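Local coordinates for diadenosine Tetraphosphate Hydrolase (PDB 1KTG), which hydrolyses diadenosine tetraphosphate asymmetrically to AMP and ATP, using divalent metal ions, as a monomeric member of the Nudix family, at residues I59-Q63 against L64-E68. Residues are numbered along the deposited sequence; the frame is centred on the assembly and turned at random.
Sequences ITKEQ and LTIHE
Leu64 folds back against Ile59 and the backbone of Thr60 and Lys61 in a local turn contact, where the loop leaving helix 45-57, the helix of the Nudix box, passes through a short 3-10 turn into strand 64-78. The turn is built from successive backbone bonds: Gln63 N reaches Thr60 O at 3.0 Å, and Leu64 N reaches Lys61 O at 3.1 Å. This second bond is fairly straight at the hydrogen (155°), but the donor stands well above the carbonyl plane and so is not on a lone pair.

The side chain of Gln63 reaches back to the start of the turn at Thr60. Its CG lies beside the backbone N (chi1 -66°) and the chain runs extended from there, which carries Gln63 OE1 to Thr60 N at 2.6 Å, with the N-H pointing almost straight at it (176°). Gln63 N in turn makes a weak bond to Thr60 OG1, the pattern of a capping box at the N-terminal end of the 3-10 turn.

The CG2 branch of Ile59 meets Leu64 CD2 at 3.6 Å, the two side chains crossing nearly at right angles. Leu64 CG also sits 3.6 Å from Thr60 O. Ile59 and Leu64 both continue onto Leu92 of strand 81-92, and Leu64 reaches Leu8 and Ile10 of strand 3-14. Further along, Lys61 CD touches Ile66 CD1 at 3.7 Å, the two side chains crossing at about a right angle, while Ile66 also packs on Trp46 of the helix.

Polar bonds thus set the shape of the turn, while its apolar side chains join the helix-to-strand connection to the sheet, with the Ile59 side chain about 13 Å from a bound magnesium ion.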
loop_
_atom_site.group_PDB
_atom_site.type_symbol
_atom_site.label_atom_id
_atom_site.label_comp_id
_atom_site.label_asym_id
_atom_site.label_seq_id
_atom_site.Cartn_x
_atom_site.Cartn_y
_atom_site.Cartn_z
ATOM N N ILE A 59 -2.168 -2.663 11.197
ATOM C CA ILE A 59 -0.948 -3.457 11.111
ATOM C C ILE A 59 0.210 -2.589 11.612
ATOM O O ILE A 59 0.452 -1.485 11.086
ATOM C CB ILE A 59 -0.688 -3.907 9.677
ATOM C CG1 ILE A 59 -1.795 -4.854 9.218
ATOM C CG2 ILE A 59 0.665 -4.593 9.579
ATOM C CD1 ILE A 59 -1.810 -5.134 7.722
ATOM N N THR A 60 0.916 -3.110 12.613
ATOM C CA THR A 60 2.038 -2.426 13.244
ATOM C C THR A 60 3.366 -2.761 12.570
ATOM O O THR A 60 3.502 -3.763 11.857
ATOM C CB THR A 60 2.157 -2.807 14.731
ATOM O OG1 THR A 60 2.665 -4.148 14.856
ATOM C CG2 THR A 60 0.794 -2.838 15.435
ATOM N N LYS A 61 4.357 -1.921 12.832
ATOM C CA LYS A 61 5.680 -2.109 12.258
ATOM C C LYS A 61 6.242 -3.469 12.649
ATOM O O LYS A 61 6.914 -4.126 11.854
ATOM C CB LYS A 61 6.607 -0.995 12.738
ATOM C CG LYS A 61 8.084 -1.262 12.536
ATOM C CD LYS A 61 8.502 -1.035 11.104
ATOM C CE LYS A 61 10.031 -1.108 10.935
ATOM N NZ LYS A 61 10.797 -0.416 11.996
ATOM N N GLU A 62 5.931 -3.897 13.863
ATOM C CA GLU A 62 6.465 -5.130 14.416
ATOM C C GLU A 62 5.911 -6.374 13.716
ATOM O O GLU A 62 6.505 -7.437 13.767
ATOM C CB GLU A 62 6.142 -5.198 15.911
ATOM C CG GLU A 62 6.757 -4.090 16.771
ATOM C CD GLU A 62 6.252 -2.681 16.450
ATOM O OE1 GLU A 62 5.035 -2.475 16.274
ATOM O OE2 GLU A 62 7.092 -1.756 16.375
ATOM N N GLN A 63 4.755 -6.225 13.078
ATOM C CA GLN A 63 4.119 -7.321 12.365
ATOM C C GLN A 63 4.642 -7.439 10.940
ATOM O O GLN A 63 4.259 -8.341 10.208
ATOM C CB GLN A 63 2.613 -7.073 12.308
ATOM C CG GLN A 63 1.926 -7.116 13.648
ATOM C CD GLN A 63 0.497 -6.626 13.560
ATOM O OE1 GLN A 63 0.243 -5.426 13.599
ATOM N NE2 GLN A 63 -0.434 -7.552 13.424
ATOM N N LEU A 64 5.518 -6.521 10.547
ATOM C CA LEU A 64 5.978 -6.448 9.170
ATOM C C LEU A 64 7.481 -6.650 8.999
ATOM O O LEU A 64 8.264 -6.327 9.880
ATOM C CB LEU A 64 5.654 -5.056 8.603
ATOM C CG LEU A 64 4.194 -4.639 8.484
ATOM C CD1 LEU A 64 4.136 -3.195 7.983
ATOM C CD2 LEU A 64 3.444 -5.579 7.557
ATOM N N THR A 65 7.854 -7.191 7.844
ATOM C CA THR A 65 9.238 -7.205 7.389
ATOM C C THR A 65 9.258 -6.269 6.182
ATOM O O THR A 65 8.820 -6.642 5.087
ATOM C CB THR A 65 9.707 -8.610 6.968
ATOM O OG1 THR A 65 9.746 -9.478 8.108
ATOM C CG2 THR A 65 11.158 -8.573 6.507
ATOM N N ILE A 66 9.731 -5.047 6.386
ATOM C CA ILE A 66 9.731 -4.048 5.320
ATOM C C ILE A 66 11.009 -4.172 4.515
ATOM O O ILE A 66 12.100 -4.182 5.070
ATOM C CB ILE A 66 9.606 -2.627 5.898
ATOM C CG1 ILE A 66 8.335 -2.514 6.734
ATOM C CG2 ILE A 66 9.567 -1.620 4.760
ATOM C CD1 ILE A 66 8.139 -1.186 7.409
ATOM N N HIS A 67 10.864 -4.298 3.205
ATOM C CA HIS A 67 12.008 -4.436 2.312
ATOM C C HIS A 67 12.484 -3.052 1.901
ATOM O O HIS A 67 11.955 -2.466 0.966
ATOM C CB HIS A 67 11.604 -5.234 1.081
ATOM C CG HIS A 67 11.029 -6.578 1.401
ATOM N ND1 HIS A 67 11.663 -7.482 2.226
ATOM C CD2 HIS A 67 9.872 -7.164 1.017
ATOM C CE1 HIS A 67 10.919 -8.570 2.332
ATOM N NE2 HIS A 67 9.827 -8.400 1.607
ATOM N N GLU A 68 13.489 -2.537 2.595
ATOM C CA GLU A 68 13.970 -1.172 2.340
ATOM C C GLU A 68 14.533 -0.960 0.947
ATOM O O GLU A 68 14.541 0.172 0.451
ATOM C CB GLU A 68 14.990 -0.767 3.400
ATOM C CG GLU A 68 14.431 -0.991 4.786
ATOM C CD GLU A 68 15.220 -0.330 5.888
ATOM O OE1 GLU A 68 16.131 0.486 5.593
ATOM O OE2 GLU A 68 14.902 -0.635 7.061
#